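Local coordinates for conserved protein with 2 CBS domains (Pyrobaculum aerophilum, PDB 2RIH) that binds AMP through a pair of CBS domains (a Bateman module), probably as an adenine-nucleotide sensor, at residues A[5-10]-A[81-86]; A[20-25]-A[39-44]; A[57-62]-A[74-79]. One frame throughout, in Å; residues are numbered along the deposited sequence. Where two conformers were deposited one is given.

Interaction 1 (A[5-10]-A[81-86]); sequences IRTSEL and ITVLDT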
ATOM      1  N   ILE A   5     -19.425   3.505  13.309  1.00 26.13           N
ATOM      2  CA  ILE A   5     -18.750   4.336  12.264  1.00 26.07           C
ATOM      3  C   ILE A   5     -18.968   3.704  10.886  1.00 26.43           C
ATOM      4  O   ILE A   5     -18.722   2.511  10.699  1.00 26.05           O
ATOM      5  CB  ILE A   5     -17.238   4.495  12.538  1.00 26.40           C
ATOM      6  CG1 ILE A   5     -17.012   5.154  13.906  1.00 26.92           C
ATOM      7  CG2 ILE A   5     -16.574   5.312  11.430  1.00 23.82           C
ATOM      8  CD1 ILE A   5     -15.552   5.262  14.324  1.00 25.47           C
ATOM      9  N   ARG A   6     -19.456   4.513   9.948  1.00 25.68           N
ATOM     10  CA  ARG A   6     -19.723   4.097   8.565  1.00 27.38           C
ATOM     11  C   ARG A   6     -18.553   4.442   7.656  1.00 25.74           C
ATOM     12  O   ARG A   6     -17.816   5.393   7.923  1.00 23.10           O
ATOM     13  CB  ARG A   6     -20.965   4.812   8.023  1.00 31.67           C
ATOM     14  CG  ARG A   6     -22.233   4.027   8.109  1.00 37.54           C
ATOM     15  CD  ARG A   6     -22.762   3.914   9.503  1.00 41.48           C
ATOM     16  NE  ARG A   6     -23.842   2.936   9.553  1.00 44.81           N
ATOM     17  CZ  ARG A   6     -24.448   2.533  10.665  1.00 46.24           C
ATOM     18  NH1 ARG A   6     -24.101   3.035  11.848  1.00 47.74           N
ATOM     19  NH2 ARG A   6     -25.413   1.627  10.589  1.00 46.91           N
ATOM     20  N   THR A   7     -18.415   3.698   6.560  1.00 24.26           N
ATOM     21  CA  THR A   7     -17.316   3.901   5.606  1.00 25.82           C
ATOM     22  C   THR A   7     -17.289   5.325   5.036  1.00 25.74           C
ATOM     23  O   THR A   7     -16.222   5.910   4.880  1.00 24.94           O
ATOM     24  CB  THR A   7     -17.358   2.865   4.438  1.00 26.01           C
ATOM     25  OG1 THR A   7     -18.593   2.979   3.725  1.00 27.15           O
ATOM     26  CG2 THR A   7     -17.212   1.449   4.959  1.00 24.27           C
ATOM     27  N   SER A   8     -18.470   5.875   4.763  1.00 25.72           N
ATOM     28  CA  SER A   8     -18.620   7.241   4.255  1.00 25.35           C
ATOM     29  C   SER A   8     -17.976   8.305   5.154  1.00 24.57           C
ATOM     30  O   SER A   8     -17.505   9.327   4.669  1.00 22.90           O
ATOM     31  CB  SER A   8     -20.105   7.569   4.083  1.00 27.21           C
ATOM     32  OG  SER A   8     -20.785   7.518   5.329  1.00 27.81           O
ATOM     33  N   GLU A   9     -17.956   8.051   6.461  1.00 25.42           N
ATOM     34  CA  GLU A   9     -17.395   8.980   7.436  1.00 23.29           C
ATOM     35  C   GLU A   9     -15.874   9.131   7.338  1.00 21.59           C
ATOM     36  O   GLU A   9     -15.309  10.087   7.875  1.00 20.44           O
ATOM     37  CB  GLU A   9     -17.760   8.537   8.856  1.00 23.66           C
ATOM     38  CG  GLU A   9     -19.249   8.482   9.128  1.00 24.83           C
ATOM     39  CD  GLU A   9     -19.573   8.028  10.531  1.00 25.90           C
ATOM     40  OE1 GLU A   9     -18.977   8.574  11.487  1.00 30.17           O
ATOM     41  OE2 GLU A   9     -20.433   7.133  10.680  1.00 24.44           O
ATOM     42  N   LEU A  10     -15.216   8.179   6.682  1.00 21.88           N
ATOM     43  CA  LEU A  10     -13.756   8.169   6.571  1.00 22.84           C
ATOM     44  C   LEU A  10     -13.248   8.499   5.169  1.00 22.45           C
ATOM     45  O   LEU A  10     -12.058   8.384   4.904  1.00 22.63           O
ATOM     46  CB  LEU A  10     -13.209   6.803   6.988  1.00 22.27           C
ATOM     47  CG  LEU A  10     -13.695   6.260   8.333  1.00 23.65           C
ATOM     48  CD1 LEU A  10     -13.042   4.916   8.616  1.00 21.90           C
ATOM     49  CD2 LEU A  10     -13.438   7.255   9.487  1.00 23.55           C
ATOM     50  N   ILE A  81     -13.788  -4.885  -5.590  1.00 19.73           N
ATOM     51  CA  ILE A  81     -14.281  -5.375  -4.312  1.00 21.00           C
ATOM     52  C   ILE A  81     -14.896  -4.168  -3.602  1.00 21.28           C
ATOM     53  O   ILE A  81     -14.197  -3.213  -3.247  1.00 22.37           O
ATOM     54  CB  ILE A  81     -13.169  -6.006  -3.432  1.00 21.23           C
ATOM     55  CG1 ILE A  81     -12.437  -7.140  -4.182  1.00 22.12           C
ATOM     56  CG2 ILE A  81     -13.764  -6.510  -2.094  1.00 20.22           C
ATOM     57  CD1 ILE A  81     -13.345  -8.221  -4.810  1.00 21.68           C
ATOM     58  N   THR A  82     -16.205  -4.215  -3.405  1.00 21.36           N
ATOM     59  CA  THR A  82     -16.938  -3.048  -2.950  1.00 22.72           C
ATOM     60  C   THR A  82     -17.563  -3.196  -1.568  1.00 23.15           C
ATOM     61  O   THR A  82     -17.825  -4.301  -1.098  1.00 22.33           O
ATOM     62  CB  THR A  82     -18.087  -2.700  -3.922  1.00 22.42           C
ATOM     63  OG1 THR A  82     -19.040  -3.763  -3.917  1.00 24.11           O
ATOM     64  CG2 THR A  82     -17.571  -2.476  -5.354  1.00 21.36           C
ATOM     65  N   VAL A  83     -17.795  -2.047  -0.939  1.00 23.30           N
ATOM     66  CA  VAL A  83     -18.645  -1.942   0.243  1.00 23.72           C
ATOM     67  C   VAL A  83     -19.601  -0.787   0.016  1.00 22.99           C
ATOM     68  O   VAL A  83     -19.383   0.042  -0.862  1.00 20.88           O
ATOM     69  CB  VAL A  83     -17.842  -1.702   1.549  1.00 23.42           C
ATOM     70  CG1 VAL A  83     -16.983  -2.911   1.867  1.00 25.33           C
ATOM     71  CG2 VAL A  83     -16.995  -0.427   1.452  1.00 23.38           C
ATOM     72  N   LEU A  84     -20.669  -0.749   0.803  1.00 24.01           N
ATOM     73  CA  LEU A  84     -21.619   0.356   0.762  1.00 23.28           C
ATOM     74  C   LEU A  84     -21.106   1.521   1.599  1.00 22.33           C
ATOM     75  O   LEU A  84     -20.393   1.315   2.580  1.00 21.26           O
ATOM     76  CB  LEU A  84     -22.995  -0.083   1.281  1.00 22.55           C
ATOM     77  CG  LEU A  84     -23.755  -1.119   0.458  1.00 21.80           C
ATOM     78  CD1 LEU A  84     -24.909  -1.687   1.282  1.00 23.71           C
ATOM     79  CD2 LEU A  84     -24.262  -0.516  -0.865  1.00 21.98           C
ATOM     80  N   ASP A  85     -21.461   2.742   1.193  1.00 23.92           N
ATOM     81  CA  ASP A  85     -21.170   3.956   1.965  1.00 25.29           C
ATOM     82  C   ASP A  85     -21.805   3.929   3.371  1.00 26.39           C
ATOM     83  O   ASP A  85     -21.327   4.598   4.297  1.00 26.59           O
ATOM     84  CB  ASP A  85     -21.604   5.221   1.195  1.00 26.38           C
ATOM     85  CG  ASP A  85     -23.085   5.217   0.798  1.00 27.96           C
ATOM     86  OD1 ASP A  85     -23.747   4.159   0.842  1.00 27.16           O
ATOM     87  OD2 ASP A  85     -23.587   6.292   0.417  1.00 30.52           O
ATOM     88  N   THR A  86     -22.863   3.134   3.512  1.00 25.08           N
ATOM     89  CA  THR A  86     -23.591   2.948   4.764  1.00 25.62           C
ATOM     90  C   THR A  86     -23.135   1.737   5.600  1.00 26.50           C
ATOM     91  O   THR A  86     -23.632   1.535   6.710  1.00 26.35           O
ATOM     92  CB  THR A  86     -25.088   2.742   4.466  1.00 26.67           C
ATOM     93  OG1 THR A  86     -25.228   1.691   3.502  1.00 25.30           O
ATOM     94  CG2 THR A  86     -25.718   4.029   3.921  1.00 25.51           C
TER
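The short 3-10 turn at residues 7-10 meets the chain just past strand 82-84, Ser8 and Asp85 being closest with their CA atoms 4.7 Å apart, and the backbone N of Ser8 donates to Asp85 O, in the carbonyl plane and on a lone pair. Three successive carbonyls, those of Leu84, Asp85 and Thr86, are each taken by a donor from the N-terminal segment. Thr7 is buried: its OG1 hydroxyl donates a hydrogen bond to Leu84 O at 2.7 Å, while its methyl CG2 lies against Val83 CG2 at 4.0 Å. With OG1 between the backbone N and the carbonyl carbon (chi1 60°), the hydroxyl faces the strand end and the methyl is left for Val83. Were this threonine an alanine, Leu84 O would probably lose its hydroxyl donor and a small gap would open beside Val83. Farther out, Arg6 bends at chi2 (73°) and brings NE to Thr86 O at 3.2 Å, the donor lying above the carbonyl plane. The backbone N of Arg6 donates to Glu9 OE2 at 2.9 Å, a bond within the same segment. Leu117 of strand 113-118, in the same sheet as strand 82-84, also touches Thr7 and Leu10, so the N-terminal segment packs on that sheet. Because the acceptors are main-chain oxygens, this segment is docked mainly by hydrogen bonding to backbone, with one small apolar contact beside the hydroxyl.

Interaction 2 (A[20-25]-A[39-44]); sequences ETATIR and AVLTAR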
ATOM      1  N   GLU A  20     -12.572   3.121 -18.694  1.00 28.22           N
ATOM      2  CA  GLU A  20     -12.040   1.771 -18.890  1.00 27.90           C
ATOM      3  C   GLU A  20     -11.014   1.612 -20.021  1.00 27.89           C
ATOM      4  O   GLU A  20     -10.324   0.595 -20.079  1.00 29.37           O
ATOM      5  CB  GLU A  20     -13.197   0.784 -19.105  1.00 29.32           C
ATOM      6  CG  GLU A  20     -14.128   1.109 -20.274  1.00 30.31           C
ATOM      7  CD  GLU A  20     -15.177   0.036 -20.481  1.00 29.55           C
ATOM      8  OE1 GLU A  20     -16.371   0.367 -20.520  1.00 29.33           O
ATOM      9  OE2 GLU A  20     -14.804  -1.146 -20.591  1.00 32.82           O
ATOM     10  N   THR A  21     -10.932   2.604 -20.908  1.00 27.95           N
ATOM     11  CA  THR A  21      -9.967   2.635 -22.016  1.00 27.62           C
ATOM     12  C   THR A  21      -8.611   3.234 -21.620  1.00 28.50           C
ATOM     13  O   THR A  21      -7.692   3.291 -22.444  1.00 28.33           O
ATOM     14  CB  THR A  21     -10.514   3.494 -23.177  1.00 27.73           C
ATOM     15  OG1 THR A  21     -10.997   4.736 -22.651  1.00 28.98           O
ATOM     16  CG2 THR A  21     -11.652   2.784 -23.903  1.00 27.16           C
ATOM     17  N   ALA A  22      -8.491   3.692 -20.372  1.00 27.12           N
ATOM     18  CA  ALA A  22      -7.259   4.315 -19.886  1.00 26.18           C
ATOM     19  C   ALA A  22      -6.022   3.434 -20.095  1.00 25.75           C
ATOM     20  O   ALA A  22      -6.091   2.199 -20.049  1.00 23.53           O
ATOM     21  CB  ALA A  22      -7.398   4.676 -18.397  1.00 26.31           C
ATOM     22  N   THR A  23      -4.882   4.078 -20.317  1.00 25.16           N
ATOM     23  CA  THR A  23      -3.626   3.355 -20.409  1.00 24.79           C
ATOM     24  C   THR A  23      -3.069   3.176 -19.008  1.00 22.99           C
ATOM     25  O   THR A  23      -3.518   3.823 -18.066  1.00 22.68           O
ATOM     26  CB  THR A  23      -2.590   4.085 -21.277  1.00 25.48           C
ATOM     27  OG1 THR A  23      -2.167   5.292 -20.624  1.00 25.63           O
ATOM     28  CG2 THR A  23      -3.167   4.388 -22.664  1.00 23.74           C
ATOM     29  N   ILE A  24      -2.076   2.307 -18.889  1.00 21.44           N
ATOM     30  CA  ILE A  24      -1.421   2.053 -17.613  1.00 22.62           C
ATOM     31  C   ILE A  24      -0.758   3.312 -17.048  1.00 20.97           C
ATOM     32  O   ILE A  24      -0.859   3.580 -15.853  1.00 17.64           O
ATOM     33  CB  ILE A  24      -0.362   0.922 -17.728  1.00 21.50           C
ATOM     34  CG1 ILE A  24      -1.042  -0.413 -18.079  1.00 20.15           C
ATOM     35  CG2 ILE A  24       0.446   0.825 -16.419  1.00 21.78           C
ATOM     36  CD1 ILE A  24      -0.080  -1.495 -18.432  1.00 18.81           C
ATOM     37  N   ARG A  25      -0.072   4.066 -17.899  1.00 22.43           N
ATOM     38  CA  ARG A  25       0.609   5.281 -17.453  1.00 24.97           C
ATOM     39  C   ARG A  25      -0.370   6.403 -17.105  1.00 24.12           C
ATOM     40  O   ARG A  25      -0.067   7.235 -16.249  1.00 24.07           O
ATOM     41  CB  ARG A  25       1.613   5.784 -18.504  1.00 26.63           C
ATOM     42  CG  ARG A  25       2.698   6.679 -17.893  1.00 26.12           C
ATOM     43  CD  ARG A  25       3.731   7.140 -18.894  1.00 27.16           C
ATOM     44  NE  ARG A  25       4.276   6.053 -19.705  1.00 26.47           N
ATOM     45  CZ  ARG A  25       5.340   5.303 -19.410  1.00 27.61           C
ATOM     46  NH1 ARG A  25       6.022   5.476 -18.288  1.00 26.61           N
ATOM     47  NH2 ARG A  25       5.727   4.358 -20.256  1.00 27.99           N
ATOM     48  N   ALA A  39      -6.980   3.289  -8.293  1.00 21.37           N
ATOM     49  CA  ALA A  39      -7.813   3.929  -9.291  1.00 21.69           C
ATOM     50  C   ALA A  39      -8.997   3.025  -9.665  1.00 20.53           C
ATOM     51  O   ALA A  39      -8.864   1.803  -9.760  1.00 18.65           O
ATOM     52  CB  ALA A  39      -6.981   4.260 -10.550  1.00 22.44           C
ATOM     53  N   VAL A  40     -10.156   3.634  -9.880  1.00 20.56           N
ATOM     54  CA  VAL A  40     -11.328   2.916 -10.360  1.00 22.86           C
ATOM     55  C   VAL A  40     -11.505   3.166 -11.860  1.00 22.84           C
ATOM     56  O   VAL A  40     -11.500   4.306 -12.309  1.00 23.23           O
ATOM     57  CB  VAL A  40     -12.606   3.347  -9.597  1.00 23.40           C
ATOM     58  CG1 VAL A  40     -13.855   2.677 -10.183  1.00 21.33           C
ATOM     59  CG2 VAL A  40     -12.476   3.029  -8.118  1.00 21.49           C
ATOM     60  N   LEU A  41     -11.635   2.093 -12.633  1.00 24.93           N
ATOM     61  CA  LEU A  41     -11.949   2.216 -14.059  1.00 23.93           C
ATOM     62  C   LEU A  41     -13.463   2.147 -14.178  1.00 24.71           C
ATOM     63  O   LEU A  41     -14.091   1.272 -13.585  1.00 21.53           O
ATOM     64  CB  LEU A  41     -11.263   1.135 -14.896  1.00 24.07           C
ATOM     65  CG  LEU A  41      -9.724   1.119 -14.944  1.00 23.50           C
ATOM     66  CD1 LEU A  41      -9.241   0.174 -16.052  1.00 21.74           C
ATOM     67  CD2 LEU A  41      -9.100   2.507 -15.136  1.00 24.77           C
ATOM     68  N   THR A  42     -14.050   3.106 -14.893  1.00 24.94           N
ATOM     69  CA  THR A  42     -15.502   3.214 -14.989  1.00 27.03           C
ATOM     70  C   THR A  42     -15.994   2.886 -16.396  1.00 28.20           C
ATOM     71  O   THR A  42     -15.244   2.974 -17.375  1.00 27.41           O
ATOM     72  CB  THR A  42     -16.003   4.624 -14.569  1.00 26.72           C
ATOM     73  OG1 THR A  42     -15.385   5.621 -15.389  1.00 26.21           O
ATOM     74  CG2 THR A  42     -15.661   4.899 -13.101  1.00 23.98           C
ATOM     75  N   ALA A  43     -17.261   2.494 -16.470  1.00 29.64           N
ATOM     76  CA  ALA A  43     -17.892   2.118 -17.724  1.00 32.74           C
ATOM     77  C   ALA A  43     -17.869   3.298 -18.695  1.00 33.18           C
ATOM     78  O   ALA A  43     -18.144   4.439 -18.311  1.00 31.72           O
ATOM     79  CB  ALA A  43     -19.326   1.654 -17.478  1.00 30.92           C
ATOM     80  N   ARG A  44     -17.522   3.010 -19.944  1.00 34.12           N
ATOM     81  CA  ARG A  44     -17.465   4.030 -20.982  0.50 35.87           C
ATOM     82  C   ARG A  44     -18.770   4.836 -21.063  1.00 36.30           C
ATOM     83  O   ARG A  44     -18.739   6.064 -21.200  1.00 37.15           O
ATOM     84  CB  ARG A  44     -17.107   3.391 -22.334  0.50 36.64           C
ATOM     85  CG  ARG A  44     -18.098   2.345 -22.841  0.50 37.53           C
ATOM     86  CD  ARG A  44     -17.429   1.268 -23.706  0.50 37.83           C
ATOM     87  NE  ARG A  44     -16.546   1.832 -24.734  0.50 38.32           N
ATOM     88  CZ  ARG A  44     -15.228   1.639 -24.824  0.50 38.54           C
ATOM     89  NH1 ARG A  44     -14.573   0.869 -23.957  0.50 38.35           N
ATOM     90  NH2 ARG A  44     -14.551   2.218 -25.813  0.50 38.82           N
TER
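Glu20 anchors a largely polar contact between the turn that leads from strand 16-19 to helix 24-34 and the far end of strand 38-43. The backbone N of Glu20 donates to Thr42 O at 3.0 Å, and the side chain doubles that tie: Glu20 OE1 accepts the backbone N-H of Arg44 at 2.9 Å, through the anti lone pair and in a nearly straight bond (165°). CG of Glu20 sits between the backbone N and the carbonyl carbon (chi1 57°), from where the extended chain runs past Thr42 O to the end of the strand. In one of its two conformers the Arg44 side chain folds back at chi3 across the glutamate; there Glu20 OE1 and Arg44 NH1 form a long salt bridge (3.9 Å), the two flat groups turned 62° apart, and Thr21 CG2 lies 3.5 Å from Arg44 NH1. Below this polar layer Leu41 CB packs on Glu20 CA, and Leu41 CD2 meets Ala22 CB at 4.3 Å, facing an interior that includes Val27. Thr23 is the N-cap of helix 24-34, its side chain capping a backbone N of the first turn. These elements form a beta-alpha-beta crossover, strand 16-19, helix 24-34, strand 38-43, the unit on which the first CBS domain is built.

Interaction 3 (A[57-62]-A[74-79]); sequences RDILRA and MPIANS. With SO4 (sulfate ion), chain F.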
ATOM      1  N   ARG A  57       0.027  -1.566  -6.868  1.00 21.50           N
ATOM      2  CA  ARG A  57       0.508  -2.935  -6.865  1.00 22.58           C
ATOM      3  C   ARG A  57       0.413  -3.610  -8.233  1.00 22.09           C
ATOM      4  O   ARG A  57       1.295  -4.387  -8.610  1.00 24.07           O
ATOM      5  CB  ARG A  57      -0.236  -3.767  -5.830  1.00 22.47           C
ATOM      6  CG  ARG A  57       0.320  -5.170  -5.758  1.00 25.20           C
ATOM      7  CD  ARG A  57       0.318  -5.718  -4.360  1.00 28.40           C
ATOM      8  NE  ARG A  57       1.137  -4.904  -3.468  1.00 29.97           N
ATOM      9  CZ  ARG A  57       1.396  -5.228  -2.208  1.00 29.31           C
ATOM     10  NH1 ARG A  57       0.931  -6.361  -1.697  1.00 30.63           N
ATOM     11  NH2 ARG A  57       2.125  -4.417  -1.465  1.00 29.12           N
ATOM     12  N   ASP A  58      -0.662  -3.329  -8.964  1.00 21.75           N
ATOM     13  CA  ASP A  58      -0.825  -3.854 -10.318  1.00 21.79           C
ATOM     14  C   ASP A  58       0.185  -3.205 -11.264  1.00 20.17           C
ATOM     15  O   ASP A  58       0.749  -3.860 -12.141  1.00 19.54           O
ATOM     16  CB  ASP A  58      -2.253  -3.619 -10.819  1.00 21.17           C
ATOM     17  CG  ASP A  58      -3.296  -4.346  -9.979  1.00 23.02           C
ATOM     18  OD1 ASP A  58      -3.173  -5.580  -9.770  1.00 23.39           O
ATOM     19  OD2 ASP A  58      -4.247  -3.679  -9.535  1.00 22.84           O
ATOM     20  N   ILE A  59       0.403  -1.908 -11.079  1.00 19.19           N
ATOM     21  CA  ILE A  59       1.403  -1.176 -11.850  1.00 20.41           C
ATOM     22  C   ILE A  59       2.813  -1.710 -11.546  1.00 21.12           C
ATOM     23  O   ILE A  59       3.650  -1.834 -12.450  1.00 20.75           O
ATOM     24  CB  ILE A  59       1.278   0.341 -11.578  1.00 20.43           C
ATOM     25  CG1 ILE A  59      -0.026   0.857 -12.216  1.00 20.67           C
ATOM     26  CG2 ILE A  59       2.519   1.101 -12.100  1.00 19.55           C
ATOM     27  CD1 ILE A  59      -0.538   2.176 -11.671  1.00 20.44           C
ATOM     28  N   LEU A  60       3.063  -2.033 -10.276  1.00 21.03           N
ATOM     29  CA  LEU A  60       4.327  -2.619  -9.854  1.00 22.79           C
ATOM     30  C   LEU A  60       4.607  -3.903 -10.648  1.00 21.67           C
ATOM     31  O   LEU A  60       5.702  -4.092 -11.182  1.00 19.98           O
ATOM     32  CB  LEU A  60       4.276  -2.932  -8.347  1.00 23.14           C
ATOM     33  CG  LEU A  60       5.535  -3.434  -7.641  1.00 24.43           C
ATOM     34  CD1 LEU A  60       6.457  -2.271  -7.342  1.00 23.52           C
ATOM     35  CD2 LEU A  60       5.171  -4.155  -6.331  1.00 26.78           C
ATOM     36  N   ARG A  61       3.604  -4.780 -10.705  1.00 22.20           N
ATOM     37  CA  ARG A  61       3.711  -6.040 -11.444  0.50 23.30           C
ATOM     38  C   ARG A  61       3.957  -5.795 -12.934  1.00 22.82           C
ATOM     39  O   ARG A  61       4.726  -6.523 -13.573  1.00 23.56           O
ATOM     40  CB  ARG A  61       2.449  -6.888 -11.242  0.50 24.35           C
ATOM     41  CG  ARG A  61       2.418  -8.170 -12.076  0.50 26.81           C
ATOM     42  CD  ARG A  61       1.158  -8.998 -11.829  0.50 28.55           C
ATOM     43  NE  ARG A  61      -0.055  -8.185 -11.861  0.50 30.60           N
ATOM     44  CZ  ARG A  61      -0.627  -7.700 -12.960  0.50 31.84           C
ATOM     45  NH1 ARG A  61      -1.730  -6.967 -12.848  0.50 31.01           N
ATOM     46  NH2 ARG A  61      -0.110  -7.929 -14.169  0.50 32.93           N
ATOM     47  N   ALA A  62       3.304  -4.769 -13.481  1.00 22.03           N
ATOM     48  CA  ALA A  62       3.465  -4.368 -14.878  1.00 21.65           C
ATOM     49  C   ALA A  62       4.913  -4.003 -15.189  1.00 20.90           C
ATOM     50  O   ALA A  62       5.458  -4.417 -16.209  1.00 23.12           O
ATOM     51  CB  ALA A  62       2.546  -3.179 -15.192  1.00 21.13           C
ATOM     52  N   MET A  74      -6.764  -1.937 -18.607  1.00 26.06           N
ATOM     53  CA  MET A  74      -7.778  -2.962 -18.312  1.00 26.11           C
ATOM     54  C   MET A  74      -7.215  -4.384 -18.158  1.00 25.48           C
ATOM     55  O   MET A  74      -7.605  -5.090 -17.224  1.00 26.90           O
ATOM     56  CB  MET A  74      -8.938  -2.937 -19.325  1.00 25.87           C
ATOM     57  CG  MET A  74     -10.094  -3.895 -18.971  1.00 26.29           C
ATOM     58  SD  MET A  74     -10.843  -3.600 -17.342  1.00 27.80           S
ATOM     59  CE  MET A  74     -11.913  -2.223 -17.751  1.00 24.13           C
ATOM     60  N   PRO A  75      -6.324  -4.826 -19.070  1.00 25.83           N
ATOM     61  CA  PRO A  75      -5.712  -6.149 -18.880  1.00 25.90           C
ATOM     62  C   PRO A  75      -4.973  -6.364 -17.541  1.00 25.07           C
ATOM     63  O   PRO A  75      -4.828  -7.499 -17.122  1.00 23.76           O
ATOM     64  CB  PRO A  75      -4.738  -6.260 -20.060  1.00 26.31           C
ATOM     65  CG  PRO A  75      -5.311  -5.372 -21.101  1.00 25.58           C
ATOM     66  CD  PRO A  75      -5.886  -4.209 -20.338  1.00 25.83           C
ATOM     67  N   ILE A  76      -4.513  -5.307 -16.877  1.00 25.42           N
ATOM     68  CA  ILE A  76      -3.852  -5.481 -15.575  1.00 25.28           C
ATOM     69  C   ILE A  76      -4.816  -5.223 -14.405  1.00 26.92           C
ATOM     70  O   ILE A  76      -4.436  -5.348 -13.243  1.00 27.96           O
ATOM     71  CB  ILE A  76      -2.568  -4.626 -15.438  1.00 24.70           C
ATOM     72  CG1 ILE A  76      -2.870  -3.131 -15.286  1.00 25.77           C
ATOM     73  CG2 ILE A  76      -1.655  -4.872 -16.625  1.00 27.87           C
ATOM     74  CD1 ILE A  76      -1.709  -2.336 -14.742  1.00 22.99           C
ATOM     75  N   ALA A  77      -6.056  -4.877 -14.737  1.00 25.74           N
ATOM     76  CA  ALA A  77      -7.074  -4.506 -13.758  1.00 25.23           C
ATOM     77  C   ALA A  77      -7.701  -5.713 -13.059  1.00 24.86           C
ATOM     78  O   ALA A  77      -7.604  -6.848 -13.527  1.00 25.91           O
ATOM     79  CB  ALA A  77      -8.156  -3.671 -14.447  1.00 21.89           C
ATOM     80  N   ASN A  78      -8.352  -5.443 -11.934  1.00 26.14           N
ATOM     81  CA  ASN A  78      -9.028  -6.460 -11.136  1.00 26.37           C
ATOM     82  C   ASN A  78     -10.487  -6.088 -10.962  1.00 25.26           C
ATOM     83  O   ASN A  78     -10.853  -4.927 -11.105  1.00 24.41           O
ATOM     84  CB  ASN A  78      -8.377  -6.562  -9.757  1.00 28.10           C
ATOM     85  CG  ASN A  78      -6.911  -6.886  -9.837  1.00 29.20           C
ATOM     86  OD1 ASN A  78      -6.531  -7.957 -10.300  1.00 31.68           O
ATOM     87  ND2 ASN A  78      -6.075  -5.959  -9.402  1.00 30.19           N
ATOM     88  N   SER A  79     -11.317  -7.079 -10.652  1.00 24.22           N
ATOM     89  CA  SER A  79     -12.732  -6.839 -10.384  1.00 24.82           C
ATOM     90  C   SER A  79     -12.877  -6.001  -9.114  1.00 24.24           C
ATOM     91  O   SER A  79     -12.145  -6.225  -8.147  1.00 24.41           O
ATOM     92  CB  SER A  79     -13.486  -8.157 -10.230  1.00 24.48           C
ATOM     93  OG  SER A  79     -14.877  -7.940 -10.285  1.00 26.79           O
TER
HETATM   94  S   SO4 F 139       2.190  -4.762   2.424  1.00 26.48           S
HETATM   95  O1  SO4 F 139       3.621  -4.484   2.404  1.00 27.73           O
HETATM   96  O2  SO4 F 139       1.876  -5.653   3.527  1.00 30.11           O
HETATM   97  O3  SO4 F 139       1.454  -3.530   2.607  1.00 29.20           O
HETATM   98  O4  SO4 F 139       1.812  -5.389   1.176  1.00 26.89           O
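Polar contacts between helix 56-64 and the loop before strand 82-84 centre on Asp58. Asn78 ND2 donates to Asp58 OD1 at 2.9 Å, meeting it on the syn side though 26° out of the carboxylate plane, with the amide turned 49° from the carboxylate. The other oxygen, OD2, accepts from Ser55 N, so the buried carboxylate is gripped at both ends. Arg61, one helical turn on, bends at chi3 (47°) and in one of its two conformers brings NH1 close to Ile76 O, at 3.2 Å; its salt bridge to Asp58 OD1 there is long. Apolar contact comes from Ile76, whose CD1 lies over the helix, 4.4 Å from both Ile59 CG1 and Ala62 CB. Ionic contact with sulfate falls to Arg57: NH2 donates to O4 at 2.8 Å and NH1 reaches the same oxygen by a weak bond, at the guanidinium edge. The anion is held also by Gly37, His103, Ser118 and Arg120 of the second subunit, and Arg57 NE pairs with Glu56 of that subunit. Asp58, Arg61 and Asn78 bind one AMP and Arg57 another in crystals of this protein, marking the nucleotide clefts of a Bateman module, with sulfate perhaps standing where a phosphate would.

Interactions 2 and 3 are neighbours beside the sheet of strands 16-19, 38-43 and 50-55, their centres about 11 Å apart, whereas interaction 1 lies across the chain's centre, about 23 and 24 Å from their centres. Along the chain 20-25/39-44 closes before 57-62/74-79 opens, and both fall within the span bracketed by 5-10 and 81-86. Met74 CE bridges interactions 2 and 3, packing on Glu20 CB at 3.5 Å, and Ile24 adds contacts to Ile59 and Ile76. Interaction 1 sends the N-terminal segment to strand 82-84 of the other sheet, while the loop of interaction 3 leads into that strand. The two CBS domains are laced together by crossing segments, consistent with shared AMP sites between them.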